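Long-range contacts in peptidoglycan D,D-transpeptidase FtsI (PDB 6SYN), which probably cross-links septal peptidoglycan during cell division as a D,D-transpeptidase, and is a target of beta-lactam antibiotics: residues Y279-H284 and S353-A358; I286-R291 and K303-G308; V307-L312 and F360-G365. All blocks are in the same frame, centred on the assembly; numbering follows the deposited sequence.

Contact 1 of 3, residues Y279-H284 and S353-A358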
loop_
_atom_site.group_PDB
_atom_site.type_symbol
_atom_site.label_atom_id
_atom_site.label_comp_id
_atom_site.label_asym_id
_atom_site.label_seq_id
_atom_site.Cartn_x
_atom_site.Cartn_y
_atom_site.Cartn_z
ATOM N N TYR A 279 9.699 7.651 -33.575
ATOM C CA TYR A 279 10.692 8.708 -33.903
ATOM C C TYR A 279 11.883 8.597 -32.949
ATOM O O TYR A 279 11.846 7.755 -32.019
ATOM C CB TYR A 279 10.042 10.093 -33.899
ATOM C CG TYR A 279 9.837 10.736 -32.550
ATOM C CD1 TYR A 279 9.023 10.155 -31.590
ATOM C CD2 TYR A 279 10.419 11.958 -32.248
ATOM C CE1 TYR A 279 8.812 10.760 -30.360
ATOM C CE2 TYR A 279 10.221 12.574 -31.022
ATOM C CZ TYR A 279 9.413 11.973 -30.073
ATOM O OH TYR A 279 9.207 12.580 -28.866
ATOM N N PHE A 280 12.921 9.400 -33.203
ATOM C CA PHE A 280 14.208 9.350 -32.465
ATOM C C PHE A 280 14.343 10.596 -31.587
ATOM O O PHE A 280 13.939 11.710 -31.985
ATOM C CB PHE A 280 15.391 9.151 -33.417
ATOM C CG PHE A 280 15.563 7.733 -33.908
ATOM C CD1 PHE A 280 15.985 6.729 -33.050
ATOM C CD2 PHE A 280 15.305 7.399 -35.231
ATOM C CE1 PHE A 280 16.143 5.426 -33.503
ATOM C CE2 PHE A 280 15.464 6.095 -35.683
ATOM C CZ PHE A 280 15.881 5.111 -34.818
ATOM N N VAL A 281 14.880 10.352 -30.391
ATOM C CA VAL A 281 15.216 11.336 -29.326
ATOM C C VAL A 281 16.628 10.968 -28.842
ATOM O O VAL A 281 16.775 9.903 -28.199
ATOM C CB VAL A 281 14.148 11.287 -28.215
ATOM C CG1 VAL A 281 14.475 12.185 -27.030
ATOM C CG2 VAL A 281 12.769 11.615 -28.766
ATOM N N ASN A 282 17.635 11.759 -29.231
ATOM C CA ASN A 282 19.074 11.536 -28.908
ATOM C C ASN A 282 19.550 10.180 -29.451
ATOM O O ASN A 282 20.478 9.594 -28.836
ATOM C CB ASN A 282 19.358 11.576 -27.400
ATOM C CG ASN A 282 19.080 12.906 -26.723
ATOM O OD1 ASN A 282 18.893 12.947 -25.507
ATOM N ND2 ASN A 282 19.080 13.993 -27.480
ATOM N N GLY A 283 18.946 9.682 -30.537
ATOM C CA GLY A 283 19.331 8.409 -31.181
ATOM C C GLY A 283 18.718 7.184 -30.516
ATOM O O GLY A 283 19.079 6.063 -30.933
ATOM N N HIS A 284 17.842 7.376 -29.520
ATOM C CA HIS A 284 16.979 6.325 -28.909
ATOM C C HIS A 284 15.578 6.401 -29.540
ATOM O O HIS A 284 15.047 7.526 -29.671
ATOM C CB HIS A 284 16.904 6.483 -27.380
ATOM C CG HIS A 284 18.210 6.330 -26.666
ATOM N ND1 HIS A 284 18.796 7.375 -25.968
ATOM C CD2 HIS A 284 19.036 5.269 -26.525
ATOM C CE1 HIS A 284 19.925 6.964 -25.434
ATOM N NE2 HIS A 284 20.097 5.676 -25.763
ATOM N N SER A 353 18.729 16.083 -20.506
ATOM C CA SER A 353 18.807 15.592 -21.906
ATOM C C SER A 353 17.383 15.401 -22.432
ATOM O O SER A 353 16.450 15.296 -21.616
ATOM C CB SER A 353 19.615 14.323 -22.016
ATOM O OG SER A 353 19.031 13.271 -21.262
ATOM N N ASP A 354 17.233 15.368 -23.753
ATOM C CA ASP A 354 15.927 15.274 -24.457
ATOM C C ASP A 354 15.293 13.900 -24.188
ATOM O O ASP A 354 14.056 13.844 -24.051
ATOM C CB ASP A 354 16.121 15.596 -25.939
ATOM C CG ASP A 354 16.426 17.064 -26.193
ATOM O OD1 ASP A 354 16.842 17.761 -25.235
ATOM O OD2 ASP A 354 16.237 17.501 -27.342
ATOM N N ILE A 355 16.105 12.841 -24.099
ATOM C CA ILE A 355 15.647 11.455 -23.769
ATOM C C ILE A 355 15.198 11.404 -22.301
ATOM O O ILE A 355 14.245 10.657 -22.008
ATOM C CB ILE A 355 16.720 10.384 -24.086
ATOM C CG1 ILE A 355 16.228 8.961 -23.796
ATOM C CG2 ILE A 355 18.028 10.659 -23.352
ATOM C CD1 ILE A 355 14.900 8.597 -24.427
ATOM N N GLU A 356 15.849 12.157 -21.410
ATOM C CA GLU A 356 15.485 12.196 -19.968
ATOM C C GLU A 356 14.096 12.831 -19.833
ATOM O O GLU A 356 13.225 12.208 -19.198
ATOM C CB GLU A 356 16.569 12.905 -19.158
ATOM C CG GLU A 356 17.733 11.985 -18.827
ATOM C CD GLU A 356 19.009 12.653 -18.343
ATOM O OE1 GLU A 356 19.079 13.902 -18.365
ATOM O OE2 GLU A 356 19.930 11.917 -17.938
ATOM N N ARG A 357 13.894 13.994 -20.459
ATOM C CA ARG A 357 12.595 14.718 -20.545
ATOM C C ARG A 357 11.492 13.772 -21.034
ATOM O O ARG A 357 10.425 13.735 -20.396
ATOM C CB ARG A 357 12.741 15.931 -21.470
ATOM C CG ARG A 357 13.610 17.033 -20.879
ATOM C CD ARG A 357 14.158 17.987 -21.916
ATOM N NE ARG A 357 13.129 18.887 -22.408
ATOM C CZ ARG A 357 13.298 19.766 -23.387
ATOM N NH1 ARG A 357 14.467 19.871 -23.999
ATOM N NH2 ARG A 357 12.291 20.540 -23.754
ATOM N N ALA A 358 11.745 13.034 -22.119
ATOM C CA ALA A 358 10.812 12.042 -22.708
ATOM C C ALA A 358 10.471 10.960 -21.673
ATOM O O ALA A 358 9.281 10.764 -21.389
ATOM C CB ALA A 358 11.409 11.438 -23.957
#

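Contact 2 of 3, residues I286-R291 and K303-G308. With CB9 ((2R,4S)-2-[(1R)-1-{[(2S)-2-carboxy-2-phenylacetyl]amino}-2-oxoethyl]-5,5-dimethyl-1,3-thiazolidine-4-carboxylic acid), chain D.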
loop_
_atom_site.group_PDB
_atom_site.type_symbol
_atom_site.label_atom_id
_atom_site.label_comp_id
_atom_site.label_asym_id
_atom_site.label_seq_id
_atom_site.Cartn_x
_atom_site.Cartn_y
_atom_site.Cartn_z
ATOM N N ILE A 286 11.697 6.219 -29.496
ATOM C CA ILE A 286 10.399 6.200 -28.760
ATOM C C ILE A 286 9.381 5.552 -29.700
ATOM O O ILE A 286 9.064 6.173 -30.729
ATOM C CB ILE A 286 9.928 7.602 -28.318
ATOM C CG1 ILE A 286 11.060 8.490 -27.790
ATOM C CG2 ILE A 286 8.796 7.479 -27.307
ATOM C CD1 ILE A 286 11.656 8.029 -26.488
ATOM N N LYS A 287 8.924 4.337 -29.389
ATOM C CA LYS A 287 7.809 3.688 -30.127
ATOM C C LYS A 287 6.744 3.227 -29.130
ATOM O O LYS A 287 7.065 3.029 -27.935
ATOM C CB LYS A 287 8.307 2.554 -31.030
ATOM C CG LYS A 287 8.893 1.335 -30.329
ATOM C CD LYS A 287 8.758 0.071 -31.157
ATOM C CE LYS A 287 9.401 -1.143 -30.520
ATOM N NZ LYS A 287 9.125 -2.373 -31.301
ATOM N N ASP A 288 5.517 3.092 -29.624
ATOM C CA ASP A 288 4.335 2.674 -28.837
ATOM C C ASP A 288 4.136 1.167 -29.012
ATOM O O ASP A 288 4.560 0.618 -30.052
ATOM C CB ASP A 288 3.103 3.479 -29.254
ATOM C CG ASP A 288 3.074 4.888 -28.692
ATOM O OD1 ASP A 288 3.818 5.154 -27.735
ATOM O OD2 ASP A 288 2.300 5.707 -29.214
ATOM N N VAL A 289 3.530 0.533 -28.009
ATOM C CA VAL A 289 3.124 -0.903 -28.029
ATOM C C VAL A 289 1.983 -1.059 -29.041
ATOM O O VAL A 289 2.161 -1.793 -30.038
ATOM C CB VAL A 289 2.736 -1.369 -26.613
ATOM C CG1 VAL A 289 1.878 -2.625 -26.609
ATOM C CG2 VAL A 289 3.980 -1.565 -25.767
ATOM N N ALA A 290 0.871 -0.364 -28.799
ATOM C CA ALA A 290 -0.272 -0.267 -29.731
ATOM C C ALA A 290 0.096 0.747 -30.818
ATOM O O ALA A 290 0.076 1.960 -30.534
ATOM C CB ALA A 290 -1.527 0.108 -28.981
ATOM N N ARG A 291 0.469 0.244 -31.998
ATOM C CA ARG A 291 0.934 1.042 -33.164
ATOM C C ARG A 291 -0.258 1.848 -33.705
ATOM O O ARG A 291 -1.273 1.230 -34.098
ATOM C CB ARG A 291 1.608 0.094 -34.171
ATOM C CG ARG A 291 1.513 0.498 -35.637
ATOM C CD ARG A 291 2.613 1.440 -36.077
ATOM N NE ARG A 291 2.420 1.830 -37.468
ATOM C CZ ARG A 291 3.390 2.142 -38.325
ATOM N NH1 ARG A 291 3.080 2.480 -39.567
ATOM N NH2 ARG A 291 4.662 2.109 -37.958
ATOM N N LYS A 303 -4.917 4.879 -25.179
ATOM C CA LYS A 303 -4.007 3.874 -25.799
ATOM C C LYS A 303 -2.712 3.740 -24.993
ATOM O O LYS A 303 -1.956 2.774 -25.245
ATOM C CB LYS A 303 -3.664 4.284 -27.232
ATOM C CG LYS A 303 -4.505 3.610 -28.300
ATOM C CD LYS A 303 -5.955 3.541 -27.925
ATOM C CE LYS A 303 -6.835 3.109 -29.073
ATOM N NZ LYS A 303 -6.991 1.637 -29.091
ATOM N N SER A 304 -2.477 4.673 -24.069
ATOM C CA SER A 304 -1.191 4.866 -23.352
ATOM C C SER A 304 -0.065 5.058 -24.379
ATOM O O SER A 304 0.796 4.174 -24.510
ATOM C CB SER A 304 -0.921 3.737 -22.396
ATOM O OG SER A 304 -0.174 4.215 -21.286
ATOM N N SER A 305 -0.079 6.197 -25.073
ATOM C CA SER A 305 0.932 6.574 -26.097
ATOM C C SER A 305 2.172 7.162 -25.414
ATOM O O SER A 305 2.060 8.233 -24.792
ATOM C CB SER A 305 0.352 7.528 -27.110
ATOM O OG SER A 305 1.296 7.823 -28.132
ATOM N N ASN A 306 3.313 6.480 -25.538
ATOM C CA ASN A 306 4.637 6.972 -25.073
ATOM C C ASN A 306 5.095 8.102 -26.004
ATOM O O ASN A 306 5.574 9.122 -25.483
ATOM C CB ASN A 306 5.691 5.861 -25.011
ATOM C CG ASN A 306 5.507 4.901 -23.853
ATOM O OD1 ASN A 306 4.635 5.075 -23.007
ATOM N ND2 ASN A 306 6.340 3.878 -23.801
ATOM N N VAL A 307 4.952 7.921 -27.321
ATOM C CA VAL A 307 5.315 8.951 -28.344
ATOM C C VAL A 307 4.488 10.210 -28.058
ATOM O O VAL A 307 5.085 11.311 -28.002
ATOM C CB VAL A 307 5.089 8.452 -29.786
ATOM C CG1 VAL A 307 5.070 9.600 -30.784
ATOM C CG2 VAL A 307 6.116 7.408 -30.200
ATOM N N GLY A 308 3.170 10.027 -27.898
ATOM C CA GLY A 308 2.180 11.074 -27.577
ATOM C C GLY A 308 2.654 11.977 -26.453
ATOM O O GLY A 308 2.761 13.193 -26.697
HETATM C C CB9 D . 3.527 2.826 -19.417
HETATM N N CB9 D . 4.847 1.196 -20.796
HETATM O O CB9 D . 3.590 2.163 -18.410
HETATM C CA CB9 D . 3.941 2.347 -20.804
HETATM C CB CB9 D . 2.682 2.150 -21.697
HETATM C CAA CB9 D . 0.416 -0.492 -22.767
HETATM C CAB CB9 D . 2.350 -1.704 -21.759
HETATM O OAD CB9 D . -0.036 -1.130 -19.575
HETATM O OAE CB9 D . 9.152 -0.275 -22.047
HETATM O OAF CB9 D . 6.610 2.461 -21.353
HETATM O OAG CB9 D . -0.608 0.959 -19.647
HETATM O OAH CB9 D . 8.494 0.617 -20.231
HETATM C CAJ CB9 D . 5.390 -3.919 -21.931
HETATM C CAK CB9 D . 5.368 -3.146 -23.069
HETATM C CAL CB9 D . 5.880 -3.395 -20.758
HETATM C CAM CB9 D . 5.834 -1.841 -23.031
HETATM C CAN CB9 D . 6.343 -2.086 -20.713
HETATM N NAP CB9 D . 1.467 1.808 -20.943
HETATM S SAQ CB9 D . 2.866 0.758 -22.855
HETATM C CAR CB9 D . 0.153 0.037 -19.870
HETATM C CAS CB9 D . 8.291 0.150 -21.323
HETATM C CAT CB9 D . 6.081 1.352 -21.290
HETATM C CAU CB9 D . 6.295 -1.280 -21.847
HETATM C CAX CB9 D . 1.470 0.385 -20.584
HETATM C CAY CB9 D . 6.847 0.140 -21.860
HETATM C CAZ CB9 D . 1.689 -0.349 -21.949
HETATM O O HOH W 1 8.615 3.289 -25.357
HETATM O O HOH W 2 2.840 2.761 -25.473
HETATM O O HOH W 3 -0.210 3.006 -28.221
#

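Contact 3 of 3, residues V307-L312 and F360-G365. With CB9 ((2R,4S)-2-[(1R)-1-{[(2S)-2-carboxy-2-phenylacetyl]amino}-2-oxoethyl]-5,5-dimethyl-1,3-thiazolidine-4-carboxylic acid), chain D.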
loop_
_atom_site.group_PDB
_atom_site.type_symbol
_atom_site.label_atom_id
_atom_site.label_comp_id
_atom_site.label_asym_id
_atom_site.label_seq_id
_atom_site.Cartn_x
_atom_site.Cartn_y
_atom_site.Cartn_z
ATOM N N VAL A 307 4.952 7.921 -27.321
ATOM C CA VAL A 307 5.315 8.951 -28.344
ATOM C C VAL A 307 4.488 10.210 -28.058
ATOM O O VAL A 307 5.085 11.311 -28.002
ATOM C CB VAL A 307 5.089 8.452 -29.786
ATOM C CG1 VAL A 307 5.070 9.600 -30.784
ATOM C CG2 VAL A 307 6.116 7.408 -30.200
ATOM N N GLY A 308 3.170 10.027 -27.898
ATOM C CA GLY A 308 2.180 11.074 -27.577
ATOM C C GLY A 308 2.654 11.977 -26.453
ATOM O O GLY A 308 2.761 13.193 -26.697
ATOM N N VAL A 309 2.959 11.403 -25.283
ATOM C CA VAL A 309 3.362 12.158 -24.054
ATOM C C VAL A 309 4.798 12.678 -24.207
ATOM O O VAL A 309 5.088 13.752 -23.639
ATOM C CB VAL A 309 3.203 11.337 -22.754
ATOM C CG1 VAL A 309 1.742 11.050 -22.446
ATOM C CG2 VAL A 309 4.015 10.050 -22.756
ATOM N N SER A 310 5.672 11.953 -24.912
ATOM C CA SER A 310 7.071 12.383 -25.175
ATOM C C SER A 310 7.044 13.672 -26.000
ATOM O O SER A 310 7.849 14.580 -25.724
ATOM C CB SER A 310 7.883 11.317 -25.867
ATOM O OG SER A 310 7.655 11.345 -27.271
ATOM N N LYS A 311 6.144 13.749 -26.979
ATOM C CA LYS A 311 6.023 14.942 -27.855
ATOM C C LYS A 311 5.474 16.112 -27.029
ATOM O O LYS A 311 5.890 17.255 -27.307
ATOM C CB LYS A 311 5.200 14.621 -29.106
ATOM C CG LYS A 311 5.997 13.921 -30.200
ATOM C CD LYS A 311 5.175 13.451 -31.371
ATOM C CE LYS A 311 6.027 12.844 -32.466
ATOM N NZ LYS A 311 5.346 12.881 -33.784
ATOM N N LEU A 312 4.615 15.843 -26.036
ATOM C CA LEU A 312 4.000 16.887 -25.165
ATOM C C LEU A 312 5.059 17.451 -24.206
ATOM O O LEU A 312 5.155 18.686 -24.092
ATOM C CB LEU A 312 2.810 16.298 -24.397
ATOM C CG LEU A 312 1.603 15.875 -25.239
ATOM C CD1 LEU A 312 0.486 15.337 -24.352
ATOM C CD2 LEU A 312 1.091 17.021 -26.103
ATOM N N PHE A 360 10.729 10.872 -18.509
ATOM C CA PHE A 360 9.998 11.531 -17.390
ATOM C C PHE A 360 8.507 11.678 -17.731
ATOM O O PHE A 360 7.691 11.697 -16.789
ATOM C CB PHE A 360 10.589 12.906 -17.073
ATOM C CG PHE A 360 10.392 13.368 -15.650
ATOM C CD1 PHE A 360 10.860 12.607 -14.588
ATOM C CD2 PHE A 360 9.772 14.577 -15.370
ATOM C CE1 PHE A 360 10.697 13.033 -13.280
ATOM C CE2 PHE A 360 9.614 15.004 -14.060
ATOM C CZ PHE A 360 10.075 14.231 -13.017
ATOM N N SER A 361 8.163 11.781 -19.022
ATOM C CA SER A 361 6.764 11.929 -19.502
ATOM C C SER A 361 6.020 10.588 -19.465
ATOM O O SER A 361 4.781 10.617 -19.581
ATOM C CB SER A 361 6.699 12.566 -20.867
ATOM O OG SER A 361 6.981 11.631 -21.900
ATOM N N PHE A 362 6.715 9.455 -19.335
ATOM C CA PHE A 362 6.066 8.137 -19.093
ATOM C C PHE A 362 6.707 7.484 -17.860
ATOM O O PHE A 362 6.854 6.246 -17.825
ATOM C CB PHE A 362 6.024 7.275 -20.362
ATOM C CG PHE A 362 7.245 7.273 -21.250
ATOM C CD1 PHE A 362 8.278 6.369 -21.047
ATOM C CD2 PHE A 362 7.329 8.125 -22.340
ATOM C CE1 PHE A 362 9.379 6.347 -21.891
ATOM C CE2 PHE A 362 8.430 8.101 -23.182
ATOM C CZ PHE A 362 9.453 7.214 -22.955
ATOM N N GLY A 363 7.067 8.320 -16.879
ATOM C CA GLY A 363 7.232 7.956 -15.457
ATOM C C GLY A 363 8.547 7.274 -15.122
ATOM O O GLY A 363 8.572 6.603 -14.084
ATOM N N TYR A 364 9.603 7.442 -15.926
ATOM C CA TYR A 364 10.979 6.988 -15.588
ATOM C C TYR A 364 11.823 8.207 -15.186
ATOM O O TYR A 364 11.638 9.279 -15.795
ATOM C CB TYR A 364 11.579 6.188 -16.747
ATOM C CG TYR A 364 10.856 4.898 -17.039
ATOM C CD1 TYR A 364 10.910 3.836 -16.146
ATOM C CD2 TYR A 364 10.103 4.738 -18.193
ATOM C CE1 TYR A 364 10.241 2.648 -16.393
ATOM C CE2 TYR A 364 9.425 3.558 -18.455
ATOM C CZ TYR A 364 9.497 2.507 -17.553
ATOM O OH TYR A 364 8.845 1.334 -17.812
ATOM N N GLY A 365 12.694 8.058 -14.178
ATOM C CA GLY A 365 13.588 9.126 -13.676
ATOM C C GLY A 365 13.224 9.629 -12.281
ATOM O O GLY A 365 13.840 10.626 -11.835
HETATM C C CB9 D . 3.527 2.826 -19.417
HETATM N N CB9 D . 4.847 1.196 -20.796
HETATM O O CB9 D . 3.590 2.163 -18.410
HETATM C CA CB9 D . 3.941 2.347 -20.804
HETATM C CB CB9 D . 2.682 2.150 -21.697
HETATM C CAA CB9 D . 0.416 -0.492 -22.767
HETATM C CAB CB9 D . 2.350 -1.704 -21.759
HETATM O OAD CB9 D . -0.036 -1.130 -19.575
HETATM O OAE CB9 D . 9.152 -0.275 -22.047
HETATM O OAF CB9 D . 6.610 2.461 -21.353
HETATM O OAG CB9 D . -0.608 0.959 -19.647
HETATM O OAH CB9 D . 8.494 0.617 -20.231
HETATM C CAJ CB9 D . 5.390 -3.919 -21.931
HETATM C CAK CB9 D . 5.368 -3.146 -23.069
HETATM C CAL CB9 D . 5.880 -3.395 -20.758
HETATM C CAM CB9 D . 5.834 -1.841 -23.031
HETATM C CAN CB9 D . 6.343 -2.086 -20.713
HETATM N NAP CB9 D . 1.467 1.808 -20.943
HETATM S SAQ CB9 D . 2.866 0.758 -22.855
HETATM C CAR CB9 D . 0.153 0.037 -19.870
HETATM C CAS CB9 D . 8.291 0.150 -21.323
HETATM C CAT CB9 D . 6.081 1.352 -21.290
HETATM C CAU CB9 D . 6.295 -1.280 -21.847
HETATM C CAX CB9 D . 1.470 0.385 -20.584
HETATM C CAY CB9 D . 6.847 0.140 -21.860
HETATM C CAZ CB9 D . 1.689 -0.349 -21.949
#

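Contact 1 of 3, residues Y279-H284 and S353-A358
Val281 on strand 279-281 and Ile355 in the first turn of helix 354-360 bring their CA atoms within 5.6 Å of each other, and the axes of the short strand 279-281 and of residues 354-358 make an angle of 114°. A type I' turn from Val281 to His284 closes the hairpin and presents Asn282, a residue tolerant of positive phi, to the start of the helix. Its OD1 accepts a bond from Ile355 N at 3.1 Å; the N-H points fairly straight (153°), although the donor stands above the amide's carbonyl plane. The other amide branch, ND2, lies 3.7 Å from Asp354 CB. Val281 CG1, placed anti to the backbone N (chi1 175°), lies against the backbone of the first turn and approaches Ala358 CB at 4.4 Å. The His284 side chain crosses Ile355 at about a right angle, with ND1 3.7 Å from Ile355 CG1. Within the helix start, Ser353 and Glu356 form a capping box: Ser353 N donates to Glu356 OE1 at 3.1 Å, while Ser353 OG accepts a weak bond from Glu356 N. N-H groups in a first helical turn lack acceptors within the helix, so the hairpin amide supplies one for Ile355, and the helix end probably polarises that amide.

Contact 2 of 3, residues I286-R291 and K303-G308
Asp288 grips the SxN motif of the transpeptidase, Ser304-Ser305-Asn306, where a connecting turn leads into helix 306-314. Its carboxylate spans the helix start. OD1 takes Val307 N at 3.0 Å on its syn side, along a nearly straight N-H (164°), and receives a weaker, bent bond from Asn306 N. OD2, also on its syn side, accepts from Ser305 OG at 2.6 Å. That hydroxyl is in turn the N-cap, accepting from Gly308 N at 2.9 Å; in this protein the middle serine thus both donates to the aspartate and caps the helix. A carboxylate suits this place because the helix end would probably stabilise its negative charge. Beside it, Ile286 CG2 packs on Val307 CG2 at 3.9 Å.

The ligand CB9 meets the ends of the motif. Asn306 ND2 donates to CB9 OAF at 2.8 Å and also to a water bound to Lys287 O, while Asn306 OD1 accepts from Lys255 NZ, which fixes the amide's rotation. Ser304 OG accepts from CB9 NAP at 2.9 Å and is bonded to Lys255 and Lys439 as well. From segment 286-291, Val289 brings CG2 to the rim of the ligand's phenyl ring, 3.3 Å from CB9 CAM. The first hydroxyl and the last amide, both facing the bound antibiotic, are the SxN arrangement of penicillin-binding proteins, with counterparts in serine beta-lactamases.

Contact 3 of 3, residues V307-L312 and F360-G365
Ser361 and Phe362 press on Val309 and Ser310 in helix 306-314, the helix of the penicillin-binding transpeptidase fold that begins at the SxN motif. The walk starts at Phe360, whose ring turns to helix 319-327 and stacks with Tyr325. Ser361 comes next, its CB 3.4 Å from Val309 O. A chi1 of 79° sets its OG between backbone N and carbonyl carbon, from where it bonds back to Ala358 O; Ser310 N lies near but at too poor an angle to bond. A small residue suits a place where Val309 CA and Ser361 CA are 5.7 Å apart, and Val309 CG2 lies beside Ser361 O.

Phe362 offers the edge of its ring, with CD2 3.9 Å from Val309 CG2 and CE2 4.2 Å from Ser310 CB. Ser310 can lie beside these apolar groups because its hydroxyl is held on two counts: it is bonded to Tyr279 OH from the hairpin and donates to Val307 O at 2.7 Å, an oxygen that also takes Lys311 N. Gly363 follows with a positive phi (80°), turning the chain. Tyr364 then sets its ring edge near the edge of the Phe362 ring and sends its phenol into the ligand pocket, where it is also bonded to Lys444 N. The tyrosine is long enough to reach the ligand's side-chain carboxylate: Tyr364 OH donates to CB9 OAH at 2.5 Å.

Overall arrangement
Contacts 2 and 3 are buried and share Val307 and Gly308 of helix 306-314, whereas contact 1 lies further from the centre of the chain and is partly exposed. All three belong to the transpeptidase region. Contact 2 is dominated by charge and hydrogen bonds at the helix start; contact 3, slightly further along the same helix, is mainly apolar and has no hydrogen bond between its segments; contact 1 mixes a single bond with aliphatic packing. Tyr279 joins the outer hairpin to the core, its backbone pairing with Ile286 and its ring packing on Val307. Contacts 2 and 3 both touch the ligand, while contact 1 stands behind them, the side chain of Ala358 being about 11 Å from the ligand.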